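Local atomic coordinates of aromatic-L-amino-acid decarboxylase (Catharanthus roseus, PDB entry 6EEW), a protein that catalyses the pyridoxal 5'-phosphate-dependent decarboxylation of L-tryptophan to tryptamine and of 5-hydroxy-L-tryptophan to serotonin, working as a homodimer. Residues A39-Y42 / K43-T47; P56-L59 / R60-P64; F124-V127 / S128-A132; L259-T262 / S263-A266. All blocks are in the same frame, centred on the assembly; numbering follows the deposited sequence.

Contact 1: residues A39-Y42 / K43-T47; sequences ADYY and KNVET
Tyr-41 and Val-45 meet one helical turn apart, the isopropyl group of the valine lying over a face of the phenol ring. Val-45 CB sits 4.2 Å from the centroid of the Tyr-41 ring, only 17° off its normal, in a CH-pi contact displaced toward the hydroxyl-bearing rim. The CG2 branch does the rest, reaching Tyr-41 CZ at 3.7 Å and running on to Tyr-41 OH at 3.6 Å. The tyrosine CG stands opposite its own backbone N (chi1 168°), which swings the ring along the helix toward the valine, while Val-45 CG1 turns back to the backbone, 3.7 Å from Tyr-42 O.

Behind these side chains lies the C-terminal part of helix 24-44. Lys-43 N donates to Ala-39 O at 2.9 Å, a regular helical bond. The next carbonyl bonds are less regular: Asn-44 N gives a weak bond to Asp-40 O and a second one, 3.2 Å long, to Tyr-41 O, which also takes a weak bond from Val-45 N. Asn-44 N approaches Tyr-41 O from well above the carbonyl plane.

Farther out, Tyr-41 OH is hydrogen-bonded to Asn-91, and Tyr-42 OH to Ala-118 of the second subunit. Asp-40 forms a salt bridge with Arg-28 of the second subunit, and Lys-43 one with Glu-25 of that subunit. The helix therefore presents two chemistries: an apolar face where tyrosine and valine pack with the hydroxyl satisfied, and the charges of Asp-40 and Lys-43, each meeting its opposite across the dimer interface.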
loop_
_atom_site.group_PDB
_atom_site.type_symbol
_atom_site.label_atom_id
_atom_site.label_comp_id
_atom_site.label_asym_id
_atom_site.label_seq_id
_atom_site.Cartn_x
_atom_site.Cartn_y
_atom_site.Cartn_z
ATOM N N ALA A 39 3.512 18.568 16.926
ATOM C CA ALA A 39 4.766 18.962 17.548
ATOM C C ALA A 39 4.682 18.800 19.055
ATOM O O ALA A 39 5.645 18.357 19.693
ATOM C CB ALA A 39 5.114 20.404 17.175
ATOM N N ASP A 40 3.538 19.146 19.646
ATOM C CA ASP A 40 3.363 18.938 21.079
ATOM C C ASP A 40 3.450 17.457 21.439
ATOM O O ASP A 40 3.988 17.096 22.493
ATOM C CB ASP A 40 2.026 19.528 21.523
ATOM C CG ASP A 40 1.965 21.037 21.331
ATOM O OD1 ASP A 40 2.969 21.610 20.846
ATOM O OD2 ASP A 40 0.919 21.646 21.668
ATOM N N TYR A 41 2.941 16.579 20.572
ATOM C CA TYR A 41 3.050 15.148 20.861
ATOM C C TYR A 41 4.502 14.686 20.792
ATOM O O TYR A 41 4.962 13.924 21.647
ATOM C CB TYR A 41 2.176 14.323 19.908
ATOM C CG TYR A 41 2.446 12.819 19.956
ATOM C CD1 TYR A 41 1.892 12.013 20.952
ATOM C CD2 TYR A 41 3.247 12.208 19.004
ATOM C CE1 TYR A 41 2.151 10.635 20.996
ATOM C CE2 TYR A 41 3.513 10.839 19.041
ATOM C CZ TYR A 41 2.962 10.057 20.036
ATOM O OH TYR A 41 3.238 8.696 20.052
ATOM N N TYR A 42 5.232 15.115 19.766
ATOM C CA TYR A 42 6.642 14.759 19.691
ATOM C C TYR A 42 7.407 15.302 20.888
ATOM O O TYR A 42 8.360 14.672 21.356
ATOM C CB TYR A 42 7.263 15.279 18.397
ATOM C CG TYR A 42 6.934 14.454 17.172
ATOM C CD1 TYR A 42 6.638 13.108 17.283
ATOM C CD2 TYR A 42 6.957 15.017 15.904
ATOM C CE1 TYR A 42 6.351 12.348 16.164
ATOM C CE2 TYR A 42 6.674 14.267 14.782
ATOM C CZ TYR A 42 6.370 12.932 14.916
ATOM O OH TYR A 42 6.089 12.171 13.805
ATOM N N LYS A 43 7.011 16.475 21.382
ATOM C CA LYS A 43 7.694 17.089 22.512
ATOM C C LYS A 43 7.375 16.394 23.831
ATOM O O LYS A 43 8.200 16.423 24.755
ATOM C CB LYS A 43 7.304 18.563 22.607
ATOM C CG LYS A 43 7.850 19.285 23.827
ATOM C CD LYS A 43 7.389 20.733 23.844
ATOM C CE LYS A 43 8.146 21.591 22.848
ATOM N NZ LYS A 43 7.826 23.041 23.024
ATOM N N ASN A 44 6.202 15.776 23.946
ATOM C CA ASN A 44 5.755 15.240 25.227
ATOM C C ASN A 44 5.680 13.717 25.298
ATOM O O ASN A 44 5.353 13.184 26.365
ATOM C CB ASN A 44 4.392 15.842 25.590
ATOM C CG ASN A 44 4.465 17.349 25.866
ATOM O OD1 ASN A 44 5.401 17.841 26.502
ATOM N ND2 ASN A 44 3.469 18.084 25.377
ATOM N N VAL A 45 5.933 13.000 24.200
ATOM C CA VAL A 45 5.645 11.563 24.182
ATOM C C VAL A 45 6.475 10.797 25.205
ATOM O O VAL A 45 6.004 9.795 25.763
ATOM C CB VAL A 45 5.863 10.982 22.768
ATOM C CG1 VAL A 45 7.302 11.207 22.321
ATOM C CG2 VAL A 45 5.492 9.507 22.736
ATOM N N GLU A 46 7.721 11.221 25.450
ATOM C CA GLU A 46 8.531 10.541 26.456
ATOM C C GLU A 46 7.814 10.481 27.792
ATOM O O GLU A 46 8.120 9.616 28.620
ATOM C CB GLU A 46 9.878 11.248 26.626
ATOM C CG GLU A 46 10.782 10.606 27.666
ATOM C CD GLU A 46 12.174 11.222 27.705
ATOM O OE1 GLU A 46 12.502 12.029 26.808
ATOM O OE2 GLU A 46 12.944 10.900 28.634
ATOM N N THR A 47 6.841 11.363 27.997
ATOM C CA THR A 47 6.075 11.422 29.230
ATOM C C THR A 47 5.014 10.332 29.307
ATOM O O THR A 47 4.657 9.902 30.410
ATOM C CB THR A 47 5.420 12.799 29.348
ATOM O OG1 THR A 47 6.386 13.752 29.820
ATOM C CG2 THR A 47 4.202 12.753 30.263
#

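Contact 2: residues P56-L59 / R60-P64; sequences PGYL and RKRIP
In the loop that joins helix 24-44 to helix 74-85, the ring of Tyr-58 turns its edge to the face of the Arg-62 guanidinium. Tyr-58 CD2 stands above the centre of that group, 3.9 Å from Arg-62 CZ, and the two planes are 83° apart. The arginine arrives there because its chain is extended from CG to NE; Arg-62 NH1 has a long, weak ion pair with Asp-84, whose backbone O accepts from Tyr-58 OH. One face of the tyrosine ring is occupied by Leu-59 CB, 3.7 Å above the plane over its centre.

The backbone beneath winds through successive turns with helix-like torsions. Arg-62 N donates to Leu-59 O at 3.2 Å, well above the carbonyl plane, while the bonds from Arg-60 N to Gly-57 O and from Lys-61 N to Tyr-58 O are weak. Gly-57 enters the turns with a positive phi of 81°, readily adopted by a residue without CB. On the buried side, Ile-63 CD1 reaches Leu-59 CG at 4.0 Å, and Leu-59 also packs on helix 74-85.

Arg-60 bends at chi2 and chi3 and reaches forward along the chain, its NH2 donating to Ile-63 O at 2.7 Å; the acceptor lies close to the guanidinium plane. Glu-134 of the second subunit grips the start of the loop, accepting from Gly-57 N and Leu-59 N, and Ile-63 packs on Trp-142 of that subunit.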
loop_
_atom_site.group_PDB
_atom_site.type_symbol
_atom_site.label_atom_id
_atom_site.label_comp_id
_atom_site.label_asym_id
_atom_site.label_seq_id
_atom_site.Cartn_x
_atom_site.Cartn_y
_atom_site.Cartn_z
ATOM N N PRO A 56 -8.744 -5.256 25.856
ATOM C CA PRO A 56 -9.414 -5.377 24.560
ATOM C C PRO A 56 -10.868 -4.929 24.641
ATOM O O PRO A 56 -11.580 -5.230 25.601
ATOM C CB PRO A 56 -9.304 -6.871 24.243
ATOM C CG PRO A 56 -8.131 -7.329 25.028
ATOM C CD PRO A 56 -8.148 -6.527 26.293
ATOM N N GLY A 57 -11.304 -4.211 23.608
ATOM C CA GLY A 57 -12.656 -3.698 23.547
ATOM C C GLY A 57 -12.895 -2.424 24.320
ATOM O O GLY A 57 -14.048 -1.998 24.437
ATOM N N TYR A 58 -11.845 -1.787 24.837
ATOM C CA TYR A 58 -12.049 -0.595 25.653
ATOM C C TYR A 58 -12.669 0.539 24.850
ATOM O O TYR A 58 -13.402 1.365 25.404
ATOM C CB TYR A 58 -10.721 -0.119 26.239
ATOM C CG TYR A 58 -10.007 0.818 25.302
ATOM C CD1 TYR A 58 -9.224 0.328 24.270
ATOM C CD2 TYR A 58 -10.149 2.198 25.422
ATOM C CE1 TYR A 58 -8.572 1.184 23.393
ATOM C CE2 TYR A 58 -9.506 3.065 24.545
ATOM C CZ TYR A 58 -8.714 2.552 23.534
ATOM O OH TYR A 58 -8.061 3.403 22.660
ATOM N N LEU A 59 -12.354 0.629 23.559
ATOM C CA LEU A 59 -12.775 1.794 22.796
ATOM C C LEU A 59 -14.234 1.706 22.360
ATOM O O LEU A 59 -14.831 2.737 22.029
ATOM C CB LEU A 59 -11.857 1.980 21.589
ATOM C CG LEU A 59 -11.970 3.336 20.896
ATOM C CD1 LEU A 59 -11.655 4.460 21.870
ATOM C CD2 LEU A 59 -11.075 3.399 19.671
ATOM N N ARG A 60 -14.825 0.506 22.364
ATOM C CA ARG A 60 -16.244 0.378 22.037
ATOM C C ARG A 60 -17.122 1.084 23.061
ATOM O O ARG A 60 -18.194 1.598 22.713
ATOM C CB ARG A 60 -16.637 -1.099 21.940
ATOM C CG ARG A 60 -18.143 -1.357 21.988
ATOM C CD ARG A 60 -18.839 -1.007 20.672
ATOM N NE ARG A 60 -18.823 0.426 20.382
ATOM C CZ ARG A 60 -18.837 0.940 19.153
ATOM N NH1 ARG A 60 -18.855 0.135 18.098
ATOM N NH2 ARG A 60 -18.819 2.257 18.975
ATOM N N LYS A 61 -16.691 1.128 24.319
ATOM C CA LYS A 61 -17.487 1.743 25.370
ATOM C C LYS A 61 -17.406 3.265 25.367
ATOM O O LYS A 61 -18.116 3.904 26.152
ATOM C CB LYS A 61 -17.029 1.222 26.736
ATOM C CG LYS A 61 -16.701 -0.269 26.771
ATOM C CD LYS A 61 -16.176 -0.670 28.144
ATOM C CE LYS A 61 -15.694 -2.111 28.176
ATOM N NZ LYS A 61 -15.306 -2.525 29.555
ATOM N N ARG A 62 -16.581 3.863 24.500
ATOM C CA ARG A 62 -16.369 5.304 24.482
ATOM C C ARG A 62 -16.765 5.975 23.176
ATOM O O ARG A 62 -16.748 7.210 23.108
ATOM C CB ARG A 62 -14.899 5.637 24.780
ATOM C CG ARG A 62 -14.398 5.080 26.093
ATOM C CD ARG A 62 -12.966 5.500 26.322
ATOM N NE ARG A 62 -12.348 4.835 27.467
ATOM C CZ ARG A 62 -11.096 5.050 27.866
ATOM N NH1 ARG A 62 -10.326 5.911 27.211
ATOM N NH2 ARG A 62 -10.613 4.401 28.914
ATOM N N ILE A 63 -17.103 5.213 22.142
ATOM C CA ILE A 63 -17.549 5.771 20.868
ATOM C C ILE A 63 -18.963 5.292 20.584
ATOM O O ILE A 63 -19.304 4.146 20.910
ATOM C CB ILE A 63 -16.613 5.390 19.710
ATOM C CG1 ILE A 63 -15.214 5.946 19.930
ATOM C CG2 ILE A 63 -17.182 5.860 18.364
ATOM C CD1 ILE A 63 -14.352 5.786 18.733
ATOM N N PRO A 64 -19.819 6.132 20.009
ATOM C CA PRO A 64 -21.163 5.675 19.640
ATOM C C PRO A 64 -21.105 4.517 18.651
ATOM O O PRO A 64 -20.139 4.352 17.899
ATOM C CB PRO A 64 -21.796 6.919 19.007
ATOM C CG PRO A 64 -21.064 8.059 19.620
ATOM C CD PRO A 64 -19.641 7.575 19.767
#

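Contact 3: residues F124-V127 / S128-A132; sequences FTWV and SSPAA. With TRP (tryptophan), chain G.
Phe-124 and Ser-128 meet through a CH-pi contact, Ser-128 CB lying over one ring face at 4.0 Å from the centroid of Phe-124. A second contact of this kind joins Trp-126 to Pro-130: Pro-130 CG stands 3.9 Å from the centroid of the six-membered ring of Trp-126, and Pro-130 CB comes to 3.4 Å from Trp-126 CE2. With chi1 at 175° the indole swings away from the backbone N and lies against the proline.

Hydrogen bonds close the bend beneath. Ser-129 N donates to Trp-126 O at 3.0 Å, completing a type I beta turn, and Ser-128 N donates to Thr-125 OG1 at 2.9 Å. Ser-128 OG bonds to Val-122 O, with Thr-125 O another acceptor for the same proton. Trp-126 NE1 is held by Glu-134.

Ligand packing comes from Phe-124 CE2, 3.4 Å from CB of the bound tryptophan in a pocket shared with Val-122, Thr-369 and Gly-370; Phe-100 of the second subunit meets the phenylalanine ring edge-to-face. Without the ring, as with an alanine here, the ligand CB, Ser-128 CB and Phe-100 of the second subunit would probably lose the aromatic surface they share.

The segment carries the chain from the loop after helix 107-119 into helix 130-146, whose first turn begins at Pro-130, with Ser-129 at the N-cap position and bonded through OG to Thr-90 of the second subunit.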
loop_
_atom_site.group_PDB
_atom_site.type_symbol
_atom_site.label_atom_id
_atom_site.label_comp_id
_atom_site.label_asym_id
_atom_site.label_seq_id
_atom_site.Cartn_x
_atom_site.Cartn_y
_atom_site.Cartn_z
ATOM N N PHE A 124 -0.316 6.046 -11.922
ATOM C CA PHE A 124 -0.285 4.721 -12.529
ATOM C C PHE A 124 0.451 4.714 -13.861
ATOM O O PHE A 124 0.942 3.656 -14.268
ATOM C CB PHE A 124 -1.701 4.143 -12.699
ATOM C CG PHE A 124 -2.745 5.144 -13.142
ATOM C CD1 PHE A 124 -2.867 5.503 -14.471
ATOM C CD2 PHE A 124 -3.613 5.706 -12.222
ATOM C CE1 PHE A 124 -3.836 6.403 -14.878
ATOM C CE2 PHE A 124 -4.569 6.627 -12.618
ATOM C CZ PHE A 124 -4.691 6.966 -13.948
ATOM N N THR A 125 0.568 5.861 -14.530
ATOM C CA THR A 125 1.293 5.938 -15.793
ATOM C C THR A 125 2.177 7.175 -15.775
ATOM O O THR A 125 2.046 8.045 -14.913
ATOM C CB THR A 125 0.331 5.992 -16.993
ATOM O OG1 THR A 125 -0.494 7.172 -16.910
ATOM C CG2 THR A 125 -0.555 4.761 -16.987
ATOM N N TRP A 126 3.135 7.234 -16.703
ATOM C CA TRP A 126 3.911 8.465 -16.830
ATOM C C TRP A 126 3.002 9.648 -17.165
ATOM O O TRP A 126 3.114 10.727 -16.570
ATOM C CB TRP A 126 4.993 8.296 -17.894
ATOM C CG TRP A 126 5.734 9.560 -18.162
ATOM C CD1 TRP A 126 6.878 10.000 -17.538
ATOM C CD2 TRP A 126 5.370 10.576 -19.095
ATOM N NE1 TRP A 126 7.243 11.226 -18.040
ATOM C CE2 TRP A 126 6.331 11.608 -18.989
ATOM C CE3 TRP A 126 4.313 10.726 -20.000
ATOM C CZ2 TRP A 126 6.282 12.761 -19.771
ATOM C CZ3 TRP A 126 4.264 11.882 -20.773
ATOM C CH2 TRP A 126 5.248 12.874 -20.659
ATOM N N VAL A 127 2.071 9.455 -18.095
ATOM C CA VAL A 127 1.180 10.545 -18.494
ATOM C C VAL A 127 0.311 10.982 -17.318
ATOM O O VAL A 127 0.023 12.170 -17.148
ATOM C CB VAL A 127 0.348 10.111 -19.707
ATOM C CG1 VAL A 127 -0.032 8.681 -19.529
ATOM C CG2 VAL A 127 -0.897 11.015 -19.879
ATOM N N SER A 128 -0.125 10.034 -16.478
ATOM C CA SER A 128 -0.967 10.469 -15.369
ATOM C C SER A 128 -0.215 11.267 -14.315
ATOM O O SER A 128 -0.860 11.542 -13.295
ATOM C CB SER A 128 -1.660 9.281 -14.710
ATOM O OG SER A 128 -0.744 8.530 -13.962
ATOM N N SER A 129 1.076 11.595 -14.508
ATOM C CA SER A 129 1.786 12.612 -13.724
ATOM C C SER A 129 3.289 12.435 -13.930
ATOM O O SER A 129 3.948 11.687 -13.197
ATOM C CB SER A 129 1.402 12.524 -12.246
ATOM O OG SER A 129 1.479 13.801 -11.638
ATOM N N PRO A 130 3.872 13.115 -14.914
ATOM C CA PRO A 130 5.262 12.794 -15.276
ATOM C C PRO A 130 6.244 12.964 -14.132
ATOM O O PRO A 130 7.072 12.072 -13.891
ATOM C CB PRO A 130 5.542 13.761 -16.432
ATOM C CG PRO A 130 4.155 14.078 -16.988
ATOM C CD PRO A 130 3.259 14.105 -15.811
ATOM N N ALA A 131 6.165 14.081 -13.410
ATOM C CA ALA A 131 7.119 14.337 -12.342
ATOM C C ALA A 131 7.152 13.193 -11.339
ATOM O O ALA A 131 8.232 12.766 -10.914
ATOM C CB ALA A 131 6.794 15.661 -11.651
ATOM N N ALA A 132 5.991 12.649 -10.971
ATOM C CA ALA A 132 6.005 11.595 -9.957
ATOM C C ALA A 132 6.835 10.405 -10.419
ATOM O O ALA A 132 7.769 9.977 -9.726
ATOM C CB ALA A 132 4.585 11.158 -9.615
HETATM N N TRP G . -9.670 4.479 -12.318
HETATM C CA TRP G . -8.495 4.907 -13.050
HETATM C C TRP G . -8.556 4.358 -14.477
HETATM O O TRP G . -9.616 4.431 -15.103
HETATM C CB TRP G . -7.213 4.441 -12.341
HETATM C CG TRP G . -7.265 4.509 -10.824
HETATM C CD1 TRP G . -6.934 3.503 -9.955
HETATM C CD2 TRP G . -7.683 5.616 -10.010
HETATM N NE1 TRP G . -7.109 3.922 -8.656
HETATM C CE2 TRP G . -7.564 5.214 -8.663
HETATM C CE3 TRP G . -8.147 6.898 -10.289
HETATM C CZ2 TRP G . -7.898 6.046 -7.600
HETATM C CZ3 TRP G . -8.463 7.742 -9.223
HETATM C CH2 TRP G . -8.340 7.307 -7.896
HETATM O OXT TRP G . -7.572 3.836 -15.033
HETATM O O HOH W 1 3.455 9.361 -12.396
#

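Contact 4: residues L259-T262 / S263-A266. With TRP (tryptophan), chain E.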
loop_
_atom_site.group_PDB
_atom_site.type_symbol
_atom_site.label_atom_id
_atom_site.label_comp_id
_atom_site.label_asym_id
_atom_site.label_seq_id
_atom_site.Cartn_x
_atom_site.Cartn_y
_atom_site.Cartn_z
ATOM N N LEU A 259 18.935 -10.476 5.086
ATOM C CA LEU A 259 19.991 -9.657 5.657
ATOM C C LEU A 259 19.389 -8.925 6.853
ATOM O O LEU A 259 18.856 -7.825 6.727
ATOM C CB LEU A 259 20.539 -8.700 4.613
ATOM C CG LEU A 259 21.939 -8.179 4.875
ATOM C CD1 LEU A 259 22.904 -9.356 4.965
ATOM C CD2 LEU A 259 22.342 -7.229 3.770
ATOM N N GLY A 260 19.453 -9.558 8.021
ATOM C CA GLY A 260 18.932 -8.963 9.236
ATOM C C GLY A 260 17.561 -9.481 9.601
ATOM O O GLY A 260 16.559 -8.769 9.477
ATOM N N THR A 261 17.504 -10.728 10.059
ATOM C CA THR A 261 16.229 -11.316 10.423
ATOM C C THR A 261 15.573 -10.554 11.575
ATOM O O THR A 261 16.235 -9.871 12.361
ATOM C CB THR A 261 16.410 -12.788 10.783
ATOM O OG1 THR A 261 17.218 -12.892 11.963
ATOM C CG2 THR A 261 17.062 -13.519 9.615
ATOM N N THR A 262 14.242 -10.698 11.667
ATOM C CA THR A 262 13.467 -9.957 12.654
ATOM C C THR A 262 13.801 -10.390 14.071
ATOM O O THR A 262 13.784 -9.562 14.987
ATOM C CB THR A 262 11.958 -10.145 12.406
ATOM O OG1 THR A 262 11.652 -11.541 12.323
ATOM C CG2 THR A 262 11.508 -9.463 11.104
ATOM N N SER A 263 14.118 -11.668 14.275
ATOM C CA SER A 263 14.401 -12.143 15.625
ATOM C C SER A 263 15.736 -11.610 16.146
ATOM O O SER A 263 15.778 -10.865 17.136
ATOM C CB SER A 263 14.370 -13.669 15.642
ATOM O OG SER A 263 13.068 -14.113 15.322
ATOM N N THR A 264 16.844 -11.982 15.497
ATOM C CA THR A 264 18.178 -11.675 16.008
ATOM C C THR A 264 19.031 -10.899 15.011
ATOM O O THR A 264 20.229 -10.715 15.253
ATOM C CB THR A 264 18.901 -12.964 16.393
ATOM O OG1 THR A 264 19.011 -13.795 15.234
ATOM C CG2 THR A 264 18.135 -13.716 17.464
ATOM N N THR A 265 18.448 -10.411 13.918
ATOM C CA THR A 265 19.213 -9.805 12.828
ATOM C C THR A 265 20.367 -10.715 12.416
ATOM O O THR A 265 21.504 -10.276 12.231
ATOM C CB THR A 265 19.702 -8.392 13.173
ATOM O OG1 THR A 265 20.484 -8.393 14.375
ATOM C CG2 THR A 265 18.537 -7.445 13.331
ATOM N N ALA A 266 20.071 -12.012 12.307
ATOM C CA ALA A 266 20.963 -12.925 11.604
ATOM C C ALA A 266 21.201 -12.426 10.181
ATOM O O ALA A 266 20.469 -11.585 9.658
ATOM C CB ALA A 266 20.376 -14.335 11.577
HETATM N N TRP E . 10.145 -7.058 12.425
HETATM C CA TRP E . 9.295 -6.960 13.601
HETATM C C TRP E . 8.320 -8.131 13.696
HETATM O O TRP E . 7.123 -7.981 13.439
HETATM C CB TRP E . 8.543 -5.627 13.593
HETATM C CG TRP E . 7.949 -5.220 12.261
HETATM C CD1 TRP E . 7.317 -6.022 11.357
HETATM C CD2 TRP E . 7.946 -3.896 11.691
HETATM N NE1 TRP E . 6.923 -5.283 10.261
HETATM C CE2 TRP E . 7.295 -3.978 10.445
HETATM C CE3 TRP E . 8.432 -2.654 12.117
HETATM C CZ2 TRP E . 7.117 -2.870 9.623
HETATM C CZ3 TRP E . 8.254 -1.555 11.300
HETATM C CH2 TRP E . 7.604 -1.669 10.069
HETATM O OXT TRP E . 8.704 -9.255 14.044
#
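Ala-266 O takes two backbone bonds, from Gly-260 N at 2.8 Å and from Thr-261 N at 3.1 Å, the first nearly along the C=O axis. They tie off the loop that leaves strand 251-258 of the mixed sheet in the pyridoxal-dependent decarboxylase domain. Within it, Thr-265 N donates to Thr-261 O at 2.8 Å, closing an alpha turn from Thr-261 to Thr-265.

The side chain of Thr-261 adds a fourth bond, its OG1 accepting from Ala-266 N at 3.0 Å; a chi1 of 65° sets this hydroxyl between its own backbone N and carbonyl carbon, facing across the loop. A valine in its place would probably leave Ala-266 N without its side-chain acceptor, and the loop without that cross-link. Gly-260 has backbone angles at which a side chain would jam against the carbonyl of Leu-259.

At the far end of the turn, Arg-469 is hydrogen-bonded to Thr-262 O and Ser-263 O. Thr-262 belongs to the tryptophan pocket and probably binds the cofactor; its CG2 makes a close approach, not a hydrogen bond, to N of the bound tryptophan, at 3.1 Å. Thr-265 CG2 lies 3.5 Å from Thr-261 O, and Ala-266 CB rests 3.9 Å from Thr-261 CG2.

The four contacts follow one another along the chain without overlapping and none touches another within the subunit. Contact 1 lies in the last turns of helix 24-44 and the residues that follow, and contact 2, about 25 Å away between centres, in the loop before helix 74-85. Contact 3 opens helix 130-146, about 43 Å from contact 2 between centres, yet across the dimer the two meet: Trp-126 packs on Pro-56 and Ala-131 on Tyr-58 of the second subunit. Contact 4, beside the mixed sheet, is about 37 Å from contact 3 between centres and touches no other chain. Phe-124 of contact 3 and Thr-262 of contact 4 touch different bound tryptophans, consistent with active sites built from both subunits.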